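Local coordinates for protein putative NADH-flavin reductase (Streptococcus pneumoniae TIGR4, PDB 4R01) that probably binds NAD(P)H in a Rossmann-type domain and may use it to reduce flavins as an oxidoreductase, at residues S64-Y69 against P75-S80; L96-A101 against A185-G190; G163-A168 against L191-E196. All coordinates share one frame; numbering follows the deposited sequence.

Interaction 1 of 3, residues S64-Y69 against P75-S80; sequences SAFGAY and PLHSKS
F66 and A68 of the loop meet L76 and H77 at the start of the helix. The walk begins at S64, which is linked to S80 through one water. The water lies 3.1 Å from S64 OG and donates to S80 OG at 2.6 Å. S80 OG in turn bonds back to H77 O, arriving from above the carbonyl plane, so this hydroxyl serves both its own helix turn and the water bridge. S64 OG also takes a weak bond from F66 N, which ties the strand end to the start of the loop.

F66 carries most of the contact. CG stands anti to the backbone N (chi1 175°), and this sends the ring toward the first turn of the helix. Its edge points at the face of the H77 imidazole in a T-shaped pair, with centroids 5.3 Å apart and planes at 65°. The touching atom is F66 CD2, which sits over the rim of the imidazole, 4.1 Å from H77 CD2. The far end of the same ring packs on L76, with F66 CZ 3.9 Å from L76 CB.

G67 passes by the NE2 end of the imidazole. A68 then packs obliquely against the CE1 corner of that ring: A68 CB is 3.6 Å from H77 CE1, and A68 N is 3.5 Å from the same carbon. F66 and A68 thus meet H77 from the same side of its ring plane. H77 ND1 is hydrogen-bonded to L74 O in the connecting loop, which helps to fix the rotation of the ring.

The contact folds the loop after strand 61-64 back onto the start of helix 76-88. Helix 125-138 meets H77 through L127, A130 and E134, while L48 and F49 lie beside F66 and L76, respectively. Strand 94-98 borders the S64 end.

Interaction 2 of 3, residues L96-A101 against A185-G190; sequences LVVGGA and ADYAIG
Y187 reaches from the helix to V98 on the strand, and the contact rests on this one tyrosine. With chi1 at 175° the ring is carried straight out from the helix toward the sheet, away from the backbone N. Its outer end meets the valine branches at a slant. Y187 CE2 is 3.9 Å from V98 CG1 and 4.1 Å from V98 CG2, so both methyls take part. The phenol oxygen goes deeper, with Y187 OH 3.4 Å from V98 CA and 3.5 Å from V98 CG1. No hydrogen bond joins the two segments. The hydroxyl is instead hydrogen-bonded to V149 O on the adjacent strand 145-150, which gives this buried group a partner and holds the ring end in place. F155 adds an edge-to-face ring contact with Y187. Further along the helix, the rest of 185-190 takes no part against 96-101.

The tyrosine therefore pins helix 184-196 across two neighbouring parallel strands, 94-98 and 145-150. A helix packed on the central parallel sheet in this way is characteristic of the Rossmann-type alpha/beta fold of NAD(P)-binding proteins.

Interaction 3 of 3, residues G163-A168 against L191-E196; sequences GNYILA and LVDELE
D193 OD2 accepts a hydrogen bond from Y165 OH at 2.7 Å, and the other oxygen of this carboxylate, OD1, forms a salt bridge with R24 of helix 12-24. Both oxygens are thus engaged, by different partners. The tyrosine proton goes to the anti lone pair of OD2, the one turned away from OD1. The carboxylate oxygen D193 OD2 lies at the edge of the phenol ring, near its plane, 3.4 Å from Y165 CE1. Ring and carboxylate planes are 39° apart, so the two flat groups are tilted against each other.

Y165 CG sits between the backbone N and the carbonyl carbon (chi1 71°), which swings the ring toward the helix from strand 165-168, outermost of the sheet within the chain. D193 comes to meet it from helix 184-196, and D193 CB is 3.5 Å from Y165 OH. L207 on the neighbouring strand 203-209 also packs on Y165.

Between the two segments the contact is this one hydrogen bond, tying strand 165-168 to helix 184-196. The bond from Y165 and the charge of R24 would both be expected to stabilise the ionised form of D193.

Overall arrangement
Interactions 1 and 2 meet in the sheet: S64 N is 2.9 Å from L96 O and S64 O is 3.0 Å from V98 N, both probable hydrogen bonds between adjacent strands. Interactions 2 and 3 share helix 184-196, and their centres are 8 Å apart. D186 OD1 is 2.7 Å from G163 N, a probable hydrogen bond. G190 CA packs 3.6 Å from Y165 CZ, and L96 bears on L191 and L195. Interaction 1 lies on the opposite side of the chain's centre from interaction 3, with nearest atoms about 7 Å apart. Interaction 2 is the buried middle of the three. All three belong to the NAD(P)H-binding Rossmann-type region. No cofactor site is located by these contacts.

Interaction 1 of 3, residues S64-Y69 against P75-S80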
ATOM      1  N   SER A  64      -7.563  23.012  22.016  1.00 37.66           N
ATOM      2  CA  SER A  64      -7.456  23.812  20.806  1.00 36.43           C
ATOM      3  C   SER A  64      -7.768  22.982  19.566  1.00 40.00           C
ATOM      4  O   SER A  64      -7.071  22.017  19.251  1.00 42.29           O
ATOM      5  CB  SER A  64      -6.066  24.432  20.685  1.00 33.32           C
ATOM      6  OG  SER A  64      -5.939  25.133  19.461  1.00 34.51           O
ATOM      7  N   ALA A  65      -8.834  23.369  18.877  1.00 39.70           N
ATOM      8  CA  ALA A  65      -9.214  22.753  17.617  1.00 34.34           C
ATOM      9  C   ALA A  65      -8.959  23.744  16.492  1.00 35.09           C
ATOM     10  O   ALA A  65      -9.647  23.742  15.475  1.00 37.25           O
ATOM     11  CB  ALA A  65     -10.673  22.327  17.644  1.00 36.22           C
ATOM     12  N   PHE A  66      -7.960  24.596  16.698  1.00 38.93           N
ATOM     13  CA  PHE A  66      -7.613  25.641  15.743  1.00 46.51           C
ATOM     14  C   PHE A  66      -7.214  25.071  14.386  1.00 52.23           C
ATOM     15  O   PHE A  66      -6.401  24.148  14.298  1.00 53.47           O
ATOM     16  CB  PHE A  66      -6.483  26.509  16.305  1.00 46.79           C
ATOM     17  CG  PHE A  66      -5.976  27.548  15.343  1.00 50.38           C
ATOM     18  CD1 PHE A  66      -6.690  28.713  15.119  1.00 51.42           C
ATOM     19  CD2 PHE A  66      -4.778  27.363  14.671  1.00 51.06           C
ATOM     20  CE1 PHE A  66      -6.224  29.671  14.237  1.00 52.18           C
ATOM     21  CE2 PHE A  66      -4.307  28.317  13.786  1.00 52.13           C
ATOM     22  CZ  PHE A  66      -5.032  29.473  13.570  1.00 53.29           C
ATOM     23  N   GLY A  67      -7.800  25.628  13.331  1.00 58.20           N
ATOM     24  CA  GLY A  67      -7.468  25.243  11.972  1.00 64.41           C
ATOM     25  C   GLY A  67      -7.248  26.463  11.098  1.00 73.03           C
ATOM     26  O   GLY A  67      -8.085  27.365  11.060  1.00 76.57           O
ATOM     27  N   ALA A  68      -6.120  26.492  10.396  1.00 78.23           N
ATOM     28  CA  ALA A  68      -5.762  27.637   9.564  1.00 87.09           C
ATOM     29  C   ALA A  68      -6.748  27.844   8.418  1.00 97.31           C
ATOM     30  O   ALA A  68      -6.968  26.950   7.601  1.00101.38           O
ATOM     31  CB  ALA A  68      -4.357  27.471   9.023  1.00 87.50           C
ATOM     32  N   TYR A  69      -7.330  29.039   8.367  1.00105.14           N
ATOM     33  CA  TYR A  69      -8.335  29.379   7.365  1.00113.45           C
ATOM     34  C   TYR A  69      -7.719  29.526   5.974  1.00119.40           C
ATOM     35  O   TYR A  69      -8.336  29.157   4.974  1.00125.91           O
ATOM     36  CB  TYR A  69      -9.060  30.666   7.773  1.00117.46           C
ATOM     37  CG  TYR A  69     -10.073  31.179   6.772  1.00125.83           C
ATOM     38  CD1 TYR A  69     -11.319  30.577   6.642  1.00127.75           C
ATOM     39  CD2 TYR A  69      -9.795  32.283   5.978  1.00131.30           C
ATOM     40  CE1 TYR A  69     -12.250  31.051   5.735  1.00134.01           C
ATOM     41  CE2 TYR A  69     -10.719  32.764   5.069  1.00137.39           C
ATOM     42  CZ  TYR A  69     -11.945  32.145   4.952  1.00138.84           C
ATOM     43  OH  TYR A  69     -12.867  32.622   4.048  1.00146.37           O
ATOM     44  N   PRO A  75       1.346  29.037   9.227  1.00 54.72           N
ATOM     45  CA  PRO A  75       2.305  29.188  10.331  1.00 56.53           C
ATOM     46  C   PRO A  75       1.692  29.584  11.680  1.00 54.54           C
ATOM     47  O   PRO A  75       2.400  29.554  12.686  1.00 57.18           O
ATOM     48  CB  PRO A  75       3.234  30.298   9.832  1.00 60.86           C
ATOM     49  CG  PRO A  75       3.205  30.163   8.365  1.00 60.50           C
ATOM     50  CD  PRO A  75       1.793  29.780   8.030  1.00 56.36           C
ATOM     51  N   LEU A  76       0.412  29.942  11.704  1.00 49.08           N
ATOM     52  CA  LEU A  76      -0.239  30.342  12.948  1.00 45.80           C
ATOM     53  C   LEU A  76      -0.413  29.168  13.909  1.00 39.62           C
ATOM     54  O   LEU A  76      -0.666  29.368  15.099  1.00 37.44           O
ATOM     55  CB  LEU A  76      -1.596  30.985  12.663  1.00 43.94           C
ATOM     56  CG  LEU A  76      -1.547  32.368  12.015  1.00 42.56           C
ATOM     57  CD1 LEU A  76      -2.952  32.882  11.754  1.00 44.00           C
ATOM     58  CD2 LEU A  76      -0.769  33.336  12.888  1.00 42.13           C
ATOM     59  N   HIS A  77      -0.284  27.949  13.391  1.00 34.81           N
ATOM     60  CA  HIS A  77      -0.322  26.759  14.232  1.00 36.52           C
ATOM     61  C   HIS A  77       0.801  26.803  15.259  1.00 39.07           C
ATOM     62  O   HIS A  77       0.594  26.507  16.435  1.00 41.97           O
ATOM     63  CB  HIS A  77      -0.214  25.484  13.391  1.00 37.69           C
ATOM     64  CG  HIS A  77      -1.499  25.077  12.738  1.00 39.32           C
ATOM     65  ND1 HIS A  77      -1.832  25.450  11.454  1.00 42.34           N
ATOM     66  CD2 HIS A  77      -2.532  24.330  13.193  1.00 35.58           C
ATOM     67  CE1 HIS A  77      -3.016  24.950  11.146  1.00 40.80           C
ATOM     68  NE2 HIS A  77      -3.463  24.267  12.184  1.00 37.37           N
ATOM     69  N   SER A  78       1.993  27.180  14.805  1.00 37.67           N
ATOM     70  CA  SER A  78       3.144  27.281  15.688  1.00 39.31           C
ATOM     71  C   SER A  78       2.995  28.461  16.637  1.00 41.20           C
ATOM     72  O   SER A  78       3.273  28.346  17.830  1.00 41.21           O
ATOM     73  CB  SER A  78       4.437  27.415  14.882  1.00 44.32           C
ATOM     74  OG  SER A  78       4.711  26.227  14.160  1.00 49.12           O
ATOM     75  N   LYS A  79       2.550  29.594  16.103  1.00 43.71           N
ATOM     76  CA  LYS A  79       2.396  30.798  16.910  1.00 45.48           C
ATOM     77  C   LYS A  79       1.358  30.583  18.005  1.00 42.54           C
ATOM     78  O   LYS A  79       1.475  31.145  19.094  1.00 42.46           O
ATOM     79  CB  LYS A  79       2.010  31.994  16.038  1.00 50.22           C
ATOM     80  CG  LYS A  79       2.210  33.340  16.718  1.00 52.74           C
ATOM     81  CD  LYS A  79       1.576  34.469  15.923  1.00 57.46           C
ATOM     82  CE  LYS A  79       1.782  35.813  16.612  1.00 61.56           C
ATOM     83  NZ  LYS A  79       0.823  36.850  16.134  1.00 61.59           N
ATOM     84  N   SER A  80       0.352  29.761  17.716  1.00 37.92           N
ATOM     85  CA  SER A  80      -0.691  29.466  18.694  1.00 41.59           C
ATOM     86  C   SER A  80      -0.110  28.699  19.876  1.00 39.72           C
ATOM     87  O   SER A  80      -0.446  28.973  21.028  1.00 40.24           O
ATOM     88  CB  SER A  80      -1.835  28.675  18.054  1.00 42.35           C
ATOM     89  OG  SER A  80      -1.410  27.381  17.660  1.00 45.64           O
TER
HETATM   90  O   HOH W   1      -3.260  25.555  17.970  1.00 43.67           O

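Interaction 2 of 3, residues L96-A101 against A185-G190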
ATOM      1  N   LEU A  96      -4.846  20.374  25.440  1.00 43.60           N
ATOM      2  CA  LEU A  96      -4.954  19.367  24.392  1.00 41.30           C
ATOM      3  C   LEU A  96      -5.012  20.008  23.017  1.00 39.54           C
ATOM      4  O   LEU A  96      -5.642  21.048  22.833  1.00 41.89           O
ATOM      5  CB  LEU A  96      -6.188  18.487  24.604  1.00 41.51           C
ATOM      6  CG  LEU A  96      -6.037  17.268  25.518  1.00 42.16           C
ATOM      7  CD1 LEU A  96      -5.820  17.682  26.965  1.00 46.16           C
ATOM      8  CD2 LEU A  96      -7.251  16.362  25.391  1.00 40.98           C
ATOM      9  N   VAL A  97      -4.349  19.381  22.053  1.00 37.27           N
ATOM     10  CA  VAL A  97      -4.333  19.883  20.685  1.00 38.02           C
ATOM     11  C   VAL A  97      -4.910  18.861  19.719  1.00 36.01           C
ATOM     12  O   VAL A  97      -4.512  17.696  19.727  1.00 36.74           O
ATOM     13  CB  VAL A  97      -2.903  20.242  20.226  1.00 38.97           C
ATOM     14  CG1 VAL A  97      -2.919  20.769  18.799  1.00 37.75           C
ATOM     15  CG2 VAL A  97      -2.282  21.258  21.165  1.00 41.32           C
ATOM     16  N   VAL A  98      -5.860  19.295  18.898  1.00 32.95           N
ATOM     17  CA  VAL A  98      -6.319  18.482  17.780  1.00 27.56           C
ATOM     18  C   VAL A  98      -5.260  18.542  16.692  1.00 29.40           C
ATOM     19  O   VAL A  98      -5.112  19.561  16.015  1.00 27.48           O
ATOM     20  CB  VAL A  98      -7.665  18.962  17.226  1.00 26.49           C
ATOM     21  CG1 VAL A  98      -8.068  18.125  16.023  1.00 24.33           C
ATOM     22  CG2 VAL A  98      -8.730  18.905  18.312  1.00 28.34           C
ATOM     23  N   GLY A  99      -4.515  17.453  16.537  1.00 30.35           N
ATOM     24  CA  GLY A  99      -3.356  17.461  15.667  1.00 31.99           C
ATOM     25  C   GLY A  99      -3.566  16.838  14.303  1.00 34.54           C
ATOM     26  O   GLY A  99      -4.690  16.758  13.809  1.00 33.75           O
ATOM     27  N   GLY A 100      -2.465  16.407  13.695  1.00 37.04           N
ATOM     28  CA  GLY A 100      -2.505  15.753  12.400  1.00 35.95           C
ATOM     29  C   GLY A 100      -1.900  14.364  12.463  1.00 35.72           C
ATOM     30  O   GLY A 100      -1.209  14.021  13.422  1.00 33.87           O
ATOM     31  N   ALA A 101      -2.161  13.561  11.438  1.00 35.81           N
ATOM     32  CA  ALA A 101      -1.645  12.198  11.385  1.00 33.40           C
ATOM     33  C   ALA A 101      -0.280  12.150  10.707  1.00 32.00           C
ATOM     34  O   ALA A 101       0.471  11.192  10.876  1.00 33.31           O
ATOM     35  CB  ALA A 101      -2.629  11.284  10.662  1.00 28.72           C
ATOM     36  N   ALA A 185     -16.811  12.444  15.062  1.00 32.17           N
ATOM     37  CA  ALA A 185     -17.584  12.037  16.233  1.00 36.32           C
ATOM     38  C   ALA A 185     -16.815  11.050  17.116  1.00 35.81           C
ATOM     39  O   ALA A 185     -16.682  11.264  18.321  1.00 36.48           O
ATOM     40  CB  ALA A 185     -18.913  11.436  15.801  1.00 37.12           C
ATOM     41  N   ASP A 186     -16.307   9.976  16.517  1.00 34.66           N
ATOM     42  CA  ASP A 186     -15.539   8.982  17.266  1.00 35.51           C
ATOM     43  C   ASP A 186     -14.258   9.580  17.850  1.00 35.55           C
ATOM     44  O   ASP A 186     -13.838   9.212  18.949  1.00 35.07           O
ATOM     45  CB  ASP A 186     -15.204   7.781  16.378  1.00 34.27           C
ATOM     46  CG  ASP A 186     -16.390   6.854  16.179  1.00 37.92           C
ATOM     47  OD1 ASP A 186     -17.211   6.729  17.113  1.00 37.34           O
ATOM     48  OD2 ASP A 186     -16.501   6.248  15.093  1.00 42.13           O
ATOM     49  N   TYR A 187     -13.650  10.507  17.114  1.00 33.44           N
ATOM     50  CA  TYR A 187     -12.446  11.196  17.568  1.00 31.34           C
ATOM     51  C   TYR A 187     -12.734  12.031  18.813  1.00 35.50           C
ATOM     52  O   TYR A 187     -11.949  12.035  19.763  1.00 36.36           O
ATOM     53  CB  TYR A 187     -11.887  12.078  16.450  1.00 28.71           C
ATOM     54  CG  TYR A 187     -10.695  12.927  16.837  1.00 27.05           C
ATOM     55  CD1 TYR A 187      -9.402  12.434  16.728  1.00 26.97           C
ATOM     56  CD2 TYR A 187     -10.864  14.230  17.290  1.00 30.84           C
ATOM     57  CE1 TYR A 187      -8.309  13.211  17.073  1.00 28.65           C
ATOM     58  CE2 TYR A 187      -9.783  15.013  17.637  1.00 32.13           C
ATOM     59  CZ  TYR A 187      -8.508  14.500  17.527  1.00 32.80           C
ATOM     60  OH  TYR A 187      -7.430  15.284  17.874  1.00 35.84           O
ATOM     61  N   ALA A 188     -13.862  12.737  18.801  1.00 36.39           N
ATOM     62  CA  ALA A 188     -14.273  13.540  19.948  1.00 37.71           C
ATOM     63  C   ALA A 188     -14.454  12.657  21.177  1.00 39.71           C
ATOM     64  O   ALA A 188     -14.045  13.021  22.278  1.00 41.31           O
ATOM     65  CB  ALA A 188     -15.560  14.300  19.643  1.00 36.75           C
ATOM     66  N   ILE A 189     -15.063  11.493  20.976  1.00 39.13           N
ATOM     67  CA  ILE A 189     -15.261  10.535  22.058  1.00 40.67           C
ATOM     68  C   ILE A 189     -13.927  10.149  22.691  1.00 39.07           C
ATOM     69  O   ILE A 189     -13.783  10.166  23.913  1.00 39.75           O
ATOM     70  CB  ILE A 189     -15.983   9.266  21.565  1.00 42.86           C
ATOM     71  CG1 ILE A 189     -17.396   9.613  21.090  1.00 45.58           C
ATOM     72  CG2 ILE A 189     -16.035   8.217  22.663  1.00 43.27           C
ATOM     73  CD1 ILE A 189     -18.202   8.414  20.639  1.00 46.66           C
ATOM     74  N   GLY A 190     -12.950   9.819  21.853  1.00 36.44           N
ATOM     75  CA  GLY A 190     -11.636   9.434  22.334  1.00 36.50           C
ATOM     76  C   GLY A 190     -10.920  10.566  23.044  1.00 36.62           C
ATOM     77  O   GLY A 190     -10.266  10.357  24.066  1.00 36.92           O
TER

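Interaction 3 of 3, residues G163-A168 against L191-E196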
ATOM      1  N   GLY A 163     -18.603   4.535  17.688  1.00 49.39           N
ATOM      2  CA  GLY A 163     -18.493   4.390  19.127  1.00 56.42           C
ATOM      3  C   GLY A 163     -17.334   3.506  19.548  1.00 62.94           C
ATOM      4  O   GLY A 163     -16.993   3.439  20.729  1.00 66.67           O
ATOM      5  N   ASN A 164     -16.725   2.825  18.582  1.00 64.45           N
ATOM      6  CA  ASN A 164     -15.598   1.945  18.867  1.00 66.68           C
ATOM      7  C   ASN A 164     -14.314   2.437  18.215  1.00 58.85           C
ATOM      8  O   ASN A 164     -14.137   2.324  17.001  1.00 55.84           O
ATOM      9  CB  ASN A 164     -15.902   0.519  18.408  1.00 74.14           C
ATOM     10  CG  ASN A 164     -17.077  -0.093  19.144  1.00 81.99           C
ATOM     11  OD1 ASN A 164     -18.014  -0.600  18.528  1.00 85.86           O
ATOM     12  ND2 ASN A 164     -17.031  -0.047  20.471  1.00 85.32           N
ATOM     13  N   TYR A 165     -13.418   2.982  19.027  1.00 53.29           N
ATOM     14  CA  TYR A 165     -12.157   3.502  18.522  1.00 46.82           C
ATOM     15  C   TYR A 165     -10.975   2.764  19.142  1.00 45.27           C
ATOM     16  O   TYR A 165     -11.139   1.990  20.086  1.00 47.57           O
ATOM     17  CB  TYR A 165     -12.046   5.005  18.803  1.00 41.49           C
ATOM     18  CG  TYR A 165     -11.839   5.334  20.265  1.00 39.77           C
ATOM     19  CD1 TYR A 165     -12.917   5.430  21.135  1.00 39.22           C
ATOM     20  CD2 TYR A 165     -10.564   5.544  20.776  1.00 39.80           C
ATOM     21  CE1 TYR A 165     -12.731   5.723  22.472  1.00 40.79           C
ATOM     22  CE2 TYR A 165     -10.370   5.838  22.112  1.00 39.88           C
ATOM     23  CZ  TYR A 165     -11.456   5.926  22.954  1.00 40.71           C
ATOM     24  OH  TYR A 165     -11.266   6.219  24.283  1.00 43.21           O
ATOM     25  N   ILE A 166      -9.787   3.009  18.605  1.00 40.36           N
ATOM     26  CA  ILE A 166      -8.558   2.476  19.180  1.00 39.22           C
ATOM     27  C   ILE A 166      -7.639   3.602  19.640  1.00 37.70           C
ATOM     28  O   ILE A 166      -7.388   4.557  18.901  1.00 36.38           O
ATOM     29  CB  ILE A 166      -7.802   1.581  18.178  1.00 37.01           C
ATOM     30  CG1 ILE A 166      -8.561   0.277  17.960  1.00 39.67           C
ATOM     31  CG2 ILE A 166      -6.403   1.266  18.676  1.00 32.97           C
ATOM     32  CD1 ILE A 166      -7.939  -0.612  16.914  1.00 39.81           C
ATOM     33  N   LEU A 167      -7.154   3.493  20.871  1.00 39.22           N
ATOM     34  CA  LEU A 167      -6.169   4.431  21.383  1.00 40.64           C
ATOM     35  C   LEU A 167      -4.768   3.892  21.128  1.00 43.39           C
ATOM     36  O   LEU A 167      -4.413   2.817  21.613  1.00 48.44           O
ATOM     37  CB  LEU A 167      -6.379   4.678  22.877  1.00 41.68           C
ATOM     38  CG  LEU A 167      -5.345   5.554  23.588  1.00 39.25           C
ATOM     39  CD1 LEU A 167      -5.404   6.984  23.077  1.00 37.87           C
ATOM     40  CD2 LEU A 167      -5.550   5.515  25.091  1.00 38.26           C
ATOM     41  N   ALA A 168      -3.978   4.629  20.355  1.00 41.66           N
ATOM     42  CA  ALA A 168      -2.598   4.236  20.102  1.00 42.37           C
ATOM     43  C   ALA A 168      -1.646   5.320  20.585  1.00 43.00           C
ATOM     44  O   ALA A 168      -2.056   6.255  21.274  1.00 45.09           O
ATOM     45  CB  ALA A 168      -2.381   3.949  18.627  1.00 42.72           C
ATOM     46  N   LEU A 191     -11.053  11.774  22.507  1.00 36.60           N
ATOM     47  CA  LEU A 191     -10.388  12.940  23.078  1.00 37.24           C
ATOM     48  C   LEU A 191     -10.956  13.299  24.457  1.00 40.12           C
ATOM     49  O   LEU A 191     -10.206  13.628  25.376  1.00 42.99           O
ATOM     50  CB  LEU A 191     -10.501  14.129  22.120  1.00 36.53           C
ATOM     51  CG  LEU A 191      -9.679  15.381  22.437  1.00 36.42           C
ATOM     52  CD1 LEU A 191      -9.206  16.037  21.150  1.00 37.39           C
ATOM     53  CD2 LEU A 191     -10.483  16.367  23.268  1.00 34.51           C
ATOM     54  N   VAL A 192     -12.276  13.234  24.600  1.00 40.96           N
ATOM     55  CA  VAL A 192     -12.915  13.535  25.881  1.00 47.11           C
ATOM     56  C   VAL A 192     -12.619  12.432  26.902  1.00 50.04           C
ATOM     57  O   VAL A 192     -12.541  12.691  28.106  1.00 51.22           O
ATOM     58  CB  VAL A 192     -14.444  13.721  25.721  1.00 47.02           C
ATOM     59  CG1 VAL A 192     -15.103  13.998  27.064  1.00 44.74           C
ATOM     60  CG2 VAL A 192     -14.736  14.858  24.761  1.00 47.96           C
ATOM     61  N   ASP A 193     -12.439  11.204  26.419  1.00 49.06           N
ATOM     62  CA  ASP A 193     -12.037  10.102  27.289  1.00 49.44           C
ATOM     63  C   ASP A 193     -10.671  10.378  27.905  1.00 45.17           C
ATOM     64  O   ASP A 193     -10.437  10.092  29.076  1.00 47.63           O
ATOM     65  CB  ASP A 193     -12.005   8.777  26.523  1.00 51.71           C
ATOM     66  CG  ASP A 193     -13.391   8.237  26.234  1.00 55.56           C
ATOM     67  OD1 ASP A 193     -14.370   8.778  26.788  1.00 59.52           O
ATOM     68  OD2 ASP A 193     -13.500   7.262  25.459  1.00 54.54           O
ATOM     69  N   GLU A 194      -9.773  10.942  27.105  1.00 43.46           N
ATOM     70  CA  GLU A 194      -8.447  11.314  27.582  1.00 44.71           C
ATOM     71  C   GLU A 194      -8.539  12.495  28.552  1.00 52.09           C
ATOM     72  O   GLU A 194      -7.635  12.731  29.350  1.00 56.66           O
ATOM     73  CB  GLU A 194      -7.529  11.639  26.394  1.00 39.33           C
ATOM     74  CG  GLU A 194      -6.154  12.181  26.764  1.00 43.30           C
ATOM     75  CD  GLU A 194      -5.323  11.196  27.566  1.00 48.32           C
ATOM     76  OE1 GLU A 194      -5.464   9.974  27.345  1.00 50.40           O
ATOM     77  OE2 GLU A 194      -4.537  11.646  28.427  1.00 48.24           O
ATOM     78  N   LEU A 195      -9.643  13.234  28.491  1.00 53.77           N
ATOM     79  CA  LEU A 195      -9.869  14.333  29.425  1.00 56.66           C
ATOM     80  C   LEU A 195     -10.376  13.806  30.758  1.00 57.65           C
ATOM     81  O   LEU A 195      -9.909  14.216  31.818  1.00 61.30           O
ATOM     82  CB  LEU A 195     -10.859  15.344  28.846  1.00 58.04           C
ATOM     83  CG  LEU A 195     -10.287  16.251  27.762  1.00 58.52           C
ATOM     84  CD1 LEU A 195     -11.382  17.104  27.154  1.00 59.51           C
ATOM     85  CD2 LEU A 195      -9.189  17.119  28.349  1.00 60.53           C
ATOM     86  N   GLU A 196     -11.332  12.888  30.694  1.00 54.62           N
ATOM     87  CA  GLU A 196     -11.883  12.267  31.891  1.00 60.72           C
ATOM     88  C   GLU A 196     -10.913  11.262  32.514  1.00 65.71           C
ATOM     89  O   GLU A 196     -10.642  11.297  33.720  1.00 70.57           O
ATOM     90  CB  GLU A 196     -13.211  11.581  31.554  1.00 62.76           C
ATOM     91  CG  GLU A 196     -14.357  12.536  31.246  1.00 65.37           C
ATOM     92  CD  GLU A 196     -15.583  11.810  30.724  1.00 68.47           C
ATOM     93  OE1 GLU A 196     -15.733  10.612  31.037  1.00 70.41           O
ATOM     94  OE2 GLU A 196     -16.375  12.421  29.974  1.00 68.69           O
TER